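Side-chain contacts in L protein (CAS virus, PDB 5MV0), which probably serves as the cap-snatching endonuclease domain of a reptarenavirus polymerase, cutting short capped leaders from host RNA to prime viral transcription: residues 15-20 against 155-160; 47-52 against 143-148; 54-59 against 147-152; 103-108 against 114-119. All blocks are in the same frame, centred on the assembly; numbering follows the deposited sequence.

Contact 1. Residues 15-20 against 155-160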
loop_
_atom_site.group_PDB
_atom_site.type_symbol
_atom_site.label_atom_id
_atom_site.label_comp_id
_atom_site.label_asym_id
_atom_site.label_seq_id
_atom_site.Cartn_x
_atom_site.Cartn_y
_atom_site.Cartn_z
ATOM N N LEU B 15 -4.913 5.560 3.078
ATOM C CA LEU B 15 -4.951 4.504 2.071
ATOM C C LEU B 15 -3.882 4.719 1.011
ATOM O O LEU B 15 -3.227 3.758 0.575
ATOM C CB LEU B 15 -6.336 4.434 1.418
ATOM C CG LEU B 15 -7.455 3.804 2.266
ATOM C CD1 LEU B 15 -8.842 4.112 1.695
ATOM C CD2 LEU B 15 -7.273 2.306 2.374
ATOM N N GLU B 16 -3.698 5.966 0.570
ATOM C CA GLU B 16 -2.698 6.223 -0.462
ATOM C C GLU B 16 -1.291 5.981 0.064
ATOM O O GLU B 16 -0.450 5.397 -0.635
ATOM C CB GLU B 16 -2.820 7.657 -0.998
ATOM C CG GLU B 16 -1.861 7.913 -2.161
ATOM C CD GLU B 16 -2.040 9.259 -2.844
ATOM O OE1 GLU B 16 -1.581 9.405 -4.003
ATOM O OE2 GLU B 16 -2.627 10.175 -2.229
ATOM N N ILE B 17 -1.006 6.451 1.281
ATOM C CA ILE B 17 0.313 6.231 1.881
ATOM C C ILE B 17 0.625 4.750 2.002
ATOM O O ILE B 17 1.750 4.307 1.716
ATOM C CB ILE B 17 0.393 6.919 3.256
ATOM C CG1 ILE B 17 0.393 8.441 3.073
ATOM C CG2 ILE B 17 1.645 6.445 3.999
ATOM C CD1 ILE B 17 0.311 9.194 4.411
ATOM N N LEU B 18 -0.343 3.962 2.465
ATOM C CA LEU B 18 -0.101 2.537 2.616
ATOM C C LEU B 18 -0.004 1.824 1.271
ATOM O O LEU B 18 0.566 0.732 1.213
ATOM C CB LEU B 18 -1.198 1.901 3.488
ATOM C CG LEU B 18 -1.331 2.491 4.910
ATOM C CD1 LEU B 18 -2.351 1.709 5.736
ATOM C CD2 LEU B 18 -0.007 2.569 5.651
ATOM N N SER B 19 -0.557 2.404 0.202
ATOM C CA SER B 19 -0.333 1.855 -1.135
ATOM C C SER B 19 1.093 2.117 -1.603
ATOM O O SER B 19 1.710 1.266 -2.264
ATOM C CB SER B 19 -1.332 2.459 -2.122
ATOM O OG SER B 19 -2.684 2.221 -1.719
ATOM N N ILE B 20 1.617 3.306 -1.286
ATOM C CA ILE B 20 2.951 3.713 -1.727
ATOM C C ILE B 20 4.035 2.958 -0.964
ATOM O O ILE B 20 5.062 2.580 -1.540
ATOM C CB ILE B 20 3.102 5.235 -1.554
ATOM C CG1 ILE B 20 2.172 5.984 -2.504
ATOM C CG2 ILE B 20 4.564 5.673 -1.753
ATOM C CD1 ILE B 20 2.096 7.504 -2.237
ATOM N N GLU B 155 5.706 14.516 0.431
ATOM C CA GLU B 155 5.629 15.324 1.645
ATOM C C GLU B 155 4.230 15.876 1.873
ATOM O O GLU B 155 3.822 16.074 3.025
ATOM C CB GLU B 155 6.634 16.480 1.607
ATOM C CG GLU B 155 6.762 17.139 2.976
ATOM C CD GLU B 155 7.687 18.342 3.014
ATOM O OE1 GLU B 155 8.281 18.696 1.970
ATOM O OE2 GLU B 155 7.810 18.934 4.107
ATOM N N ARG B 156 3.476 16.124 0.798
ATOM C CA ARG B 156 2.127 16.647 0.975
ATOM C C ARG B 156 1.258 15.676 1.771
ATOM O O ARG B 156 0.391 16.100 2.547
ATOM C CB ARG B 156 1.502 16.939 -0.388
ATOM C CG ARG B 156 0.144 17.594 -0.317
ATOM C CD ARG B 156 0.207 18.859 0.515
ATOM N NE ARG B 156 -1.102 19.490 0.668
ATOM C CZ ARG B 156 -1.547 20.496 -0.077
ATOM N NH1 ARG B 156 -0.789 20.999 -1.048
ATOM N NH2 ARG B 156 -2.752 21.002 0.156
ATOM N N LEU B 157 1.469 14.372 1.593
ATOM C CA LEU B 157 0.654 13.404 2.326
ATOM C C LEU B 157 1.035 13.358 3.806
ATOM O O LEU B 157 0.158 13.228 4.669
ATOM C CB LEU B 157 0.772 12.023 1.682
ATOM C CG LEU B 157 0.223 11.899 0.255
ATOM C CD1 LEU B 157 0.366 10.466 -0.273
ATOM C CD2 LEU B 157 -1.238 12.355 0.197
ATOM N N LEU B 158 2.331 13.459 4.125
ATOM C CA LEU B 158 2.739 13.609 5.521
ATOM C C LEU B 158 2.113 14.843 6.136
ATOM O O LEU B 158 1.714 14.830 7.311
ATOM C CB LEU B 158 4.260 13.714 5.642
ATOM C CG LEU B 158 5.125 12.465 5.809
ATOM C CD1 LEU B 158 4.810 11.721 7.127
ATOM C CD2 LEU B 158 4.958 11.564 4.620
ATOM N N PHE B 159 2.082 15.939 5.377
ATOM C CA PHE B 159 1.432 17.157 5.844
ATOM C C PHE B 159 -0.047 16.922 6.123
ATOM O O PHE B 159 -0.574 17.362 7.148
ATOM C CB PHE B 159 1.593 18.285 4.818
ATOM C CG PHE B 159 0.683 19.448 5.091
ATOM C CD1 PHE B 159 0.980 20.341 6.120
ATOM C CD2 PHE B 159 -0.503 19.612 4.382
ATOM C CE1 PHE B 159 0.120 21.397 6.414
ATOM C CE2 PHE B 159 -1.367 20.665 4.674
ATOM C CZ PHE B 159 -1.053 21.563 5.680
ATOM N N GLU B 160 -0.746 16.255 5.196
ATOM C CA GLU B 160 -2.185 16.051 5.369
ATOM C C GLU B 160 -2.497 15.174 6.575
ATOM O O GLU B 160 -3.541 15.361 7.215
ATOM C CB GLU B 160 -2.795 15.438 4.104
ATOM C CG GLU B 160 -2.776 16.371 2.913
ATOM C CD GLU B 160 -3.630 17.615 3.124
ATOM O OE1 GLU B 160 -4.646 17.534 3.838
ATOM O OE2 GLU B 160 -3.276 18.685 2.586
#

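Contact 2. Residues 47-52 against 143-148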
loop_
_atom_site.group_PDB
_atom_site.type_symbol
_atom_site.label_atom_id
_atom_site.label_comp_id
_atom_site.label_asym_id
_atom_site.label_seq_id
_atom_site.Cartn_x
_atom_site.Cartn_y
_atom_site.Cartn_z
ATOM N N THR B 47 5.720 6.643 12.395
ATOM C CA THR B 47 6.238 5.375 11.870
ATOM C C THR B 47 6.935 5.566 10.524
ATOM O O THR B 47 7.927 4.885 10.231
ATOM C CB THR B 47 5.103 4.351 11.735
ATOM O OG1 THR B 47 4.518 4.108 13.017
ATOM C CG2 THR B 47 5.628 3.049 11.216
ATOM N N ILE B 48 6.409 6.458 9.678
ATOM C CA ILE B 48 7.076 6.784 8.415
ATOM C C ILE B 48 8.480 7.339 8.679
ATOM O O ILE B 48 9.469 6.942 8.039
ATOM C CB ILE B 48 6.210 7.769 7.602
ATOM C CG1 ILE B 48 4.886 7.089 7.188
ATOM C CG2 ILE B 48 6.969 8.294 6.385
ATOM C CD1 ILE B 48 3.846 8.050 6.593
ATOM N N HIS B 49 8.584 8.269 9.625
ATOM C CA HIS B 49 9.888 8.796 10.022
ATOM C C HIS B 49 10.838 7.679 10.453
ATOM O O HIS B 49 11.990 7.625 9.999
ATOM C CB HIS B 49 9.699 9.807 11.149
ATOM C CG HIS B 49 10.965 10.451 11.611
ATOM N ND1 HIS B 49 11.779 11.182 10.772
ATOM C CD2 HIS B 49 11.537 10.504 12.838
ATOM C CE1 HIS B 49 12.804 11.655 11.462
ATOM N NE2 HIS B 49 12.678 11.262 12.719
ATOM N N GLU B 50 10.379 6.791 11.354
ATOM C CA GLU B 50 11.208 5.669 11.801
ATOM C C GLU B 50 11.650 4.813 10.632
ATOM O O GLU B 50 12.814 4.417 10.542
ATOM C CB GLU B 50 10.453 4.770 12.783
ATOM C CG GLU B 50 10.086 5.349 14.119
ATOM C CD GLU B 50 9.058 4.454 14.835
ATOM O OE1 GLU B 50 8.779 3.329 14.339
ATOM O OE2 GLU B 50 8.521 4.879 15.875
ATOM N N LEU B 51 10.708 4.467 9.753
ATOM C CA LEU B 51 11.024 3.622 8.604
ATOM C C LEU B 51 12.126 4.234 7.747
ATOM O O LEU B 51 13.089 3.558 7.369
ATOM C CB LEU B 51 9.771 3.401 7.753
ATOM C CG LEU B 51 9.999 2.560 6.492
ATOM C CD1 LEU B 51 10.683 1.243 6.878
ATOM C CD2 LEU B 51 8.686 2.299 5.773
ATOM N N ASN B 52 11.988 5.511 7.408
ATOM C CA ASN B 52 12.951 6.101 6.493
ATOM C C ASN B 52 14.299 6.351 7.160
ATOM O O ASN B 52 15.337 6.266 6.493
ATOM C CB ASN B 52 12.346 7.358 5.895
ATOM C CG ASN B 52 11.231 7.019 4.911
ATOM O OD1 ASN B 52 11.364 6.075 4.130
ATOM N ND2 ASN B 52 10.128 7.753 4.964
ATOM N N ILE B 143 18.116 10.296 16.622
ATOM C CA ILE B 143 17.784 11.327 15.644
ATOM C C ILE B 143 16.471 11.973 16.057
ATOM O O ILE B 143 15.476 11.275 16.278
ATOM C CB ILE B 143 17.669 10.735 14.227
ATOM C CG1 ILE B 143 19.028 10.274 13.712
ATOM C CG2 ILE B 143 17.028 11.728 13.238
ATOM C CD1 ILE B 143 18.892 9.417 12.445
ATOM N N SER B 144 16.463 13.300 16.156
ATOM C CA SER B 144 15.230 14.044 16.386
ATOM C C SER B 144 15.208 15.243 15.451
ATOM O O SER B 144 16.049 16.140 15.570
ATOM C CB SER B 144 15.102 14.491 17.843
ATOM O OG SER B 144 13.814 15.029 18.086
ATOM N N GLU B 145 14.237 15.273 14.542
ATOM C CA GLU B 145 14.234 16.215 13.433
ATOM C C GLU B 145 12.930 16.996 13.381
ATOM O O GLU B 145 11.910 16.587 13.941
ATOM C CB GLU B 145 14.497 15.475 12.113
ATOM C CG GLU B 145 15.951 15.088 12.040
ATOM C CD GLU B 145 16.283 14.161 10.907
ATOM O OE1 GLU B 145 15.354 13.705 10.202
ATOM O OE2 GLU B 145 17.488 13.878 10.739
ATOM N N THR B 146 12.968 18.145 12.736
ATOM C CA THR B 146 11.819 19.017 12.661
ATOM C C THR B 146 10.623 18.453 11.976
ATOM O O THR B 146 9.552 18.678 12.382
ATOM C CB THR B 146 12.123 20.373 11.973
ATOM O OG1 THR B 146 13.315 20.911 12.491
ATOM C CG2 THR B 146 11.143 21.278 12.297
ATOM N N LYS B 147 10.867 17.727 10.916
ATOM C CA LYS B 147 9.832 17.135 10.083
ATOM C C LYS B 147 10.148 15.665 9.869
ATOM O O LYS B 147 11.316 15.269 9.893
ATOM C CB LYS B 147 9.733 17.834 8.715
ATOM C CG LYS B 147 9.139 19.242 8.766
ATOM C CD LYS B 147 9.113 19.866 7.377
ATOM C CE LYS B 147 8.925 21.381 7.431
ATOM N NZ LYS B 147 7.584 21.805 7.903
ATOM N N PRO B 148 9.135 14.835 9.649
ATOM C CA PRO B 148 9.410 13.414 9.416
ATOM C C PRO B 148 10.114 13.235 8.084
ATOM O O PRO B 148 9.835 13.942 7.116
ATOM C CB PRO B 148 8.020 12.769 9.422
ATOM C CG PRO B 148 7.079 13.875 9.115
ATOM C CD PRO B 148 7.695 15.140 9.628
#

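Contact 3. Residues 54-59 against 147-152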
loop_
_atom_site.group_PDB
_atom_site.type_symbol
_atom_site.label_atom_id
_atom_site.label_comp_id
_atom_site.label_asym_id
_atom_site.label_seq_id
_atom_site.Cartn_x
_atom_site.Cartn_y
_atom_site.Cartn_z
ATOM N N CYS B 54 15.513 4.230 9.300
ATOM C CA CYS B 54 16.081 2.888 9.212
ATOM C C CYS B 54 16.635 2.616 7.826
ATOM O O CYS B 54 17.744 2.094 7.682
ATOM C CB CYS B 54 15.036 1.837 9.567
ATOM S SG CYS B 54 14.612 1.795 11.307
ATOM N N ARG B 55 15.858 2.945 6.789
ATOM C CA ARG B 55 16.336 2.767 5.425
ATOM C C ARG B 55 17.614 3.555 5.172
ATOM O O ARG B 55 18.550 3.038 4.554
ATOM C CB ARG B 55 15.258 3.188 4.431
ATOM C CG ARG B 55 13.985 2.385 4.541
ATOM C CD ARG B 55 13.607 1.844 3.194
ATOM N NE ARG B 55 12.419 1.003 3.239
ATOM C CZ ARG B 55 11.292 1.311 2.615
ATOM N NH1 ARG B 55 11.226 2.441 1.928
ATOM N NH2 ARG B 55 10.241 0.498 2.670
ATOM N N ASP B 56 17.659 4.816 5.615
ATOM C CA ASP B 56 18.835 5.655 5.382
ATOM C C ASP B 56 20.065 5.111 6.098
ATOM O O ASP B 56 21.194 5.336 5.647
ATOM C CB ASP B 56 18.572 7.090 5.841
ATOM C CG ASP B 56 17.536 7.803 4.992
ATOM O OD1 ASP B 56 17.276 7.344 3.864
ATOM O OD2 ASP B 56 16.984 8.826 5.456
ATOM N N LEU B 57 19.869 4.415 7.217
ATOM C CA LEU B 57 20.952 3.816 7.981
ATOM C C LEU B 57 21.218 2.362 7.611
ATOM O O LEU B 57 22.187 1.781 8.111
ATOM C CB LEU B 57 20.646 3.911 9.479
ATOM C CG LEU B 57 20.601 5.302 10.106
ATOM C CD1 LEU B 57 19.901 5.247 11.469
ATOM C CD2 LEU B 57 22.010 5.876 10.250
ATOM N N GLY B 58 20.386 1.763 6.762
ATOM C CA GLY B 58 20.565 0.372 6.393
ATOM C C GLY B 58 20.309 -0.635 7.495
ATOM O O GLY B 58 20.916 -1.711 7.490
ATOM N N ILE B 59 19.408 -0.335 8.431
ATOM C CA ILE B 59 19.129 -1.224 9.552
ATOM C C ILE B 59 17.671 -1.683 9.494
ATOM O O ILE B 59 16.878 -1.209 8.685
ATOM C CB ILE B 59 19.435 -0.557 10.905
ATOM C CG1 ILE B 59 18.457 0.581 11.161
ATOM C CG2 ILE B 59 20.867 -0.009 10.929
ATOM C CD1 ILE B 59 18.654 1.228 12.511
ATOM N N LYS B 147 10.867 17.727 10.916
ATOM C CA LYS B 147 9.832 17.135 10.083
ATOM C C LYS B 147 10.148 15.665 9.869
ATOM O O LYS B 147 11.316 15.269 9.893
ATOM C CB LYS B 147 9.733 17.834 8.715
ATOM C CG LYS B 147 9.139 19.242 8.766
ATOM C CD LYS B 147 9.113 19.866 7.377
ATOM C CE LYS B 147 8.925 21.381 7.431
ATOM N NZ LYS B 147 7.584 21.805 7.903
ATOM N N PRO B 148 9.135 14.835 9.649
ATOM C CA PRO B 148 9.410 13.414 9.416
ATOM C C PRO B 148 10.114 13.235 8.084
ATOM O O PRO B 148 9.835 13.942 7.116
ATOM C CB PRO B 148 8.020 12.769 9.422
ATOM C CG PRO B 148 7.079 13.875 9.115
ATOM C CD PRO B 148 7.695 15.140 9.628
ATOM N N ARG B 149 11.074 12.320 8.061
ATOM C CA ARG B 149 11.674 11.909 6.799
ATOM C C ARG B 149 10.623 11.184 5.970
ATOM O O ARG B 149 10.034 10.200 6.428
ATOM C CB ARG B 149 12.872 11.008 7.060
ATOM C CG ARG B 149 14.014 11.723 7.785
ATOM C CD ARG B 149 15.337 10.986 7.599
ATOM N NE ARG B 149 16.369 11.515 8.489
ATOM C CZ ARG B 149 17.596 11.009 8.613
ATOM N NH1 ARG B 149 17.967 9.962 7.890
ATOM N NH2 ARG B 149 18.458 11.562 9.456
ATOM N N ASN B 150 10.364 11.665 4.763
ATOM C CA ASN B 150 9.245 11.104 4.018
ATOM C C ASN B 150 9.646 9.998 3.044
ATOM O O ASN B 150 8.786 9.192 2.667
ATOM C CB ASN B 150 8.493 12.226 3.296
ATOM C CG ASN B 150 9.368 12.991 2.334
ATOM O OD1 ASN B 150 10.289 13.694 2.741
ATOM N ND2 ASN B 150 9.045 12.906 1.050
ATOM N N GLY B 151 10.925 9.896 2.671
ATOM C CA GLY B 151 11.331 8.810 1.785
ATOM C C GLY B 151 10.531 8.822 0.491
ATOM O O GLY B 151 10.423 9.847 -0.181
ATOM N N ASN B 152 9.929 7.679 0.148
ATOM C CA ASN B 152 9.106 7.580 -1.052
ATOM C C ASN B 152 7.720 8.194 -0.894
ATOM O O ASN B 152 6.989 8.283 -1.884
ATOM C CB ASN B 152 8.940 6.118 -1.450
ATOM C CG ASN B 152 10.255 5.438 -1.708
ATOM O OD1 ASN B 152 11.049 5.906 -2.516
ATOM N ND2 ASN B 152 10.513 4.347 -0.989
#

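Contact 4. Residues 103-108 against 114-119. With PO4 (phosphate ion), chain H.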
loop_
_atom_site.group_PDB
_atom_site.type_symbol
_atom_site.label_atom_id
_atom_site.label_comp_id
_atom_site.label_asym_id
_atom_site.label_seq_id
_atom_site.Cartn_x
_atom_site.Cartn_y
_atom_site.Cartn_z
ATOM N N GLU B 103 17.000 5.409 17.735
ATOM C CA GLU B 103 15.850 6.085 18.333
ATOM C C GLU B 103 15.543 7.291 17.457
ATOM O O GLU B 103 16.359 8.215 17.356
ATOM C CB GLU B 103 16.131 6.514 19.774
ATOM C CG GLU B 103 16.392 5.357 20.748
ATOM C CD GLU B 103 15.139 4.549 21.054
ATOM O OE1 GLU B 103 14.030 4.987 20.666
ATOM O OE2 GLU B 103 15.265 3.476 21.681
ATOM N N ALA B 104 14.375 7.286 16.820
ATOM C CA ALA B 104 14.004 8.338 15.879
ATOM C C ALA B 104 12.746 9.047 16.352
ATOM O O ALA B 104 11.813 8.411 16.856
ATOM C CB ALA B 104 13.776 7.767 14.471
ATOM N N SER B 105 12.711 10.361 16.173
ATOM C CA SER B 105 11.543 11.130 16.572
ATOM C C SER B 105 11.509 12.411 15.762
ATOM O O SER B 105 12.505 12.809 15.143
ATOM C CB SER B 105 11.582 11.452 18.066
ATOM O OG SER B 105 12.670 12.332 18.315
ATOM N N THR B 106 10.356 13.065 15.787
ATOM C CA THR B 106 10.219 14.416 15.272
ATOM C C THR B 106 9.824 15.337 16.409
ATOM O O THR B 106 9.015 14.968 17.267
ATOM C CB THR B 106 9.178 14.513 14.127
ATOM O OG1 THR B 106 7.873 14.174 14.627
ATOM C CG2 THR B 106 9.549 13.574 12.986
ATOM N N ARG B 107 10.423 16.526 16.417
ATOM C CA ARG B 107 10.097 17.593 17.354
ATOM C C ARG B 107 10.350 18.883 16.599
ATOM O O ARG B 107 11.416 19.031 15.994
ATOM C CB ARG B 107 10.952 17.551 18.636
ATOM C CG ARG B 107 10.723 16.362 19.590
ATOM C CD ARG B 107 9.311 16.393 20.175
ATOM N NE ARG B 107 9.135 15.412 21.249
ATOM C CZ ARG B 107 8.897 14.118 21.044
ATOM N NH1 ARG B 107 8.822 13.647 19.804
ATOM N NH2 ARG B 107 8.737 13.297 22.077
ATOM N N SER B 108 9.382 19.799 16.622
ATOM C CA SER B 108 9.469 20.949 15.723
ATOM C C SER B 108 10.547 21.933 16.170
ATOM O O SER B 108 11.227 22.537 15.332
ATOM C CB SER B 108 8.115 21.658 15.616
ATOM O OG SER B 108 7.649 22.068 16.893
ATOM N N LYS B 114 16.557 18.629 21.491
ATOM C CA LYS B 114 17.675 18.313 22.376
ATOM C C LYS B 114 17.215 17.497 23.574
ATOM O O LYS B 114 17.873 16.521 23.954
ATOM C CB LYS B 114 18.372 19.599 22.843
ATOM C CG LYS B 114 19.020 20.391 21.716
ATOM C CD LYS B 114 20.376 20.957 22.117
ATOM C CE LYS B 114 20.801 22.088 21.184
ATOM N NZ LYS B 114 20.703 21.702 19.745
ATOM N N ARG B 115 16.095 17.891 24.184
ATOM C CA ARG B 115 15.584 17.177 25.349
ATOM C C ARG B 115 15.116 15.781 24.969
ATOM O O ARG B 115 15.329 14.821 25.720
ATOM C CB ARG B 115 14.441 17.961 25.994
ATOM C CG ARG B 115 14.810 19.386 26.375
ATOM C CD ARG B 115 14.016 19.860 27.579
ATOM N NE ARG B 115 12.589 19.614 27.413
ATOM C CZ ARG B 115 11.791 20.342 26.641
ATOM N NH1 ARG B 115 12.279 21.372 25.956
ATOM N NH2 ARG B 115 10.501 20.036 26.552
ATOM N N LYS B 116 14.477 15.652 23.805
ATOM C CA LYS B 116 14.085 14.328 23.327
ATOM C C LYS B 116 15.305 13.442 23.133
ATOM O O LYS B 116 15.333 12.297 23.598
ATOM C CB LYS B 116 13.294 14.448 22.017
ATOM C CG LYS B 116 12.945 13.104 21.396
ATOM C CD LYS B 116 12.255 12.158 22.395
ATOM C CE LYS B 116 11.737 10.912 21.674
ATOM N NZ LYS B 116 11.175 9.873 22.591
ATOM N N ILE B 117 16.329 13.956 22.449
ATOM C CA ILE B 117 17.545 13.176 22.234
ATOM C C ILE B 117 18.151 12.757 23.568
ATOM O O ILE B 117 18.589 11.610 23.740
ATOM C CB ILE B 117 18.554 13.971 21.381
ATOM C CG1 ILE B 117 18.040 14.129 19.941
ATOM C CG2 ILE B 117 19.914 13.289 21.396
ATOM C CD1 ILE B 117 18.731 15.247 19.165
ATOM N N THR B 118 18.169 13.672 24.539
ATOM C CA THR B 118 18.725 13.345 25.850
ATOM C C THR B 118 17.914 12.251 26.531
ATOM O O THR B 118 18.473 11.283 27.055
ATOM C CB THR B 118 18.772 14.594 26.727
ATOM O OG1 THR B 118 19.617 15.572 26.112
ATOM C CG2 THR B 118 19.322 14.256 28.104
ATOM N N SER B 119 16.585 12.391 26.536
ATOM C CA SER B 119 15.750 11.374 27.164
ATOM C C SER B 119 15.932 10.018 26.494
ATOM O O SER B 119 15.953 8.986 27.171
ATOM C CB SER B 119 14.283 11.791 27.116
ATOM O OG SER B 119 13.823 11.764 25.775
HETATM P P PO4 H . 10.261 12.448 27.103
HETATM O O1 PO4 H . 8.798 12.805 27.012
HETATM O O2 PO4 H . 10.993 13.608 27.732
HETATM O O3 PO4 H . 10.459 11.234 27.968
HETATM O O4 PO4 H . 10.822 12.178 25.733
#

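Contact 1. Residues 15-20 against 155-160
Packing between two helices of the cap-snatching domain, a member of the PDDEXK clan, centres here on L157 of helix 155-170, which projects onto E16, I17 and I20 of helix 4-20. The local axes run roughly antiparallel, 139° between their directions, and approach no nearer than 10.7 Å. At that spacing the two backbones cannot mesh closely, and the whole contact buries 191 Å², with one leucine bridging most of the gap. L157 CB lies against I17 CG1 at 3.9 Å, the two side chains sliding past each other in opposite directions. Its CD1 reaches I20 CD1 at 4.0 Å, one helical turn further on. E16 comes across L157 at about a right angle. Its CG stands anti to the backbone N (chi1 -175°) and the chain is extended beyond it, which carries the carboxylate alongside both leucine methyls, with OE2 3.5 Å from L157 CD2. The acid is not stranded among hydrocarbon, since OE1 is hydrogen-bonded to the backbone N of D32 of the third subunit. I17 also leans on L44 and I48 of helix 34-57, so a third helix joins the apolar layer. Two further polar links lie within the helices. E160 OE2, in the guanidinium plane of R156, takes the NE hydrogen on its anti lone pair, 3.0 Å from R156 NE, in a salt bridge. On the facing helix, L15 O accepts twice, from opposite faces of its plane: S19 N approaches to 3.0 Å and S19 OG to 2.8 Å.

Contact 2. Residues 47-52 against 143-148
H49 ND1, 3.5 Å from P148 CA, accepts a hydrogen bond from the backbone N of R149, the residue just beyond P148. Through this imidazole, helix 34-57 of the PDDEXK-type domain is joined to the chain leaving strand 137-145, at the end of the mixed sheet. The approach is close on the backbone level too, with the CA atoms of H49 and P148 only 4.7 Å apart. CG of H49 stands anti to its N (chi1 -178°), which sends the ring out from the helix toward the strand end. Nearer the backbone, H49 CB rests on P148 CB at 3.8 Å, a purely apolar touch. At the far edge of the ring E145 OE1 sits in the ring plane, 3.5 Å from H49 CE1, with ring and carboxylate planes 62° apart. This oxygen faces a carbon rather than a ring nitrogen, and E145 instead commits its charge to R149, with OE2 in a salt bridge to NH2. On the other ring nitrogen, H49 NE2 makes a weak hydrogen bond to S105 O of the neighbouring strand 98-106. Both nitrogens thus have backbone partners, one of them weakly bound, which probably restrains the rotation of the ring. A looser touch is I143 CG2, 4.4 Å from H49 NE2.

Contact 3. Residues 54-59 against 147-152
D56 and R149 make the tight half of this surface contact, where the last turn of helix 34-57 faces the loop between strand 137-145 and helix 155-170. R149 NH1 donates to D56 OD2 at 2.9 Å with an N-H...O angle of 148°, a salt bridge as well as a hydrogen bond. The oxygen offers its anti lone pair, away from OD1, and lies 15° out of the guanidinium plane. Carboxylate and guanidinium are nearly coplanar, 30° apart, and D56 CB sits at the guanidinium edge, 3.6 Å from R149 NH1. R149 reaches this position with its chain extended from CG to NE, and D56 OD2 also brushes R149 CD at 3.5 Å. The loose half, equally at the solvent-facing surface, is set apart by its lack of a direct bond: R55 NH1 comes only to 3.6 Å from N152 ND2, two donors meeting at the guanidinium edge. E21 OE2 probably draws them together: it forms a salt bridge with R55 NH1 and accepts a hydrogen bond from N152 ND2. Just past the salt bridge of D56 the helix closes in a Schellman motif: I59 N reaches back to C54 O at 3.0 Å and G58 N to R55 O at 3.1 Å, with G58 at positive phi. Two carboxylates, D56 from the helix and E145 from the strand, probably balance the charge of R149 and hold its orientation, while R55 and N152 are linked to each other through E21.

Contact 4. Residues 103-108 against 114-119
The aliphatic chain of K116 lies across R107 at about a right angle, with CG 4.2 Å above the centre of one guanidinium face and CD 3.7 Å from R107 NH2. A bend at chi2 (52°) lays the same chain beside S105, where K116 CG approaches S105 OG to 3.2 Å; the hydroxyl's polar partner is S144 OG on strand 137-145. Among hydrogen bonds, R107 NH1 donates to T106 O at 2.9 Å, from above the carbonyl plane, while the acceptor lies in the guanidinium plane. This bond pins the flat group against its own strand, with a face turned to the lysine. The segments belong to a beta-alpha-beta crossover, since strand 98-106 leads into helix 110-122 and the chain later returns as the parallel neighbour, strand 137-145. As for charges, R107 NH2 and K116 NZ are 4.2 Å apart beside a phosphate ion, probably from the crystallisation liquor, and K116 NZ forms a salt bridge with D120. Phosphate O4 is 3.6 Å from K116 CD and 3.0 Å from S119 OG; S67, N69 and H84 of the fourth subunit bind the same ion.

All four contacts lie within one cap-snatching domain, and contacts 2, 3 and 4 are nested inside the chain loop that contact 1 closes. Contact 4, its segments six residues apart, is innermost, inside the loops of contacts 2 and 3 as well. Helix 34-57 serves contacts 2 and 3, whose centres are 7 Å apart and which share K147 and P148. Contacts 2 and 4, 10 Å apart between centres, use the adjacent parallel strands 137-145 and 98-106, so they approach the same sheet from helices 34-57 and 110-122. Contact 1 lies about 23 Å from contact 4, centre to centre. Helix 34-57 connects the two regions: its I48 packs on I17 and L158 of contact 1, its H49 on the sheet.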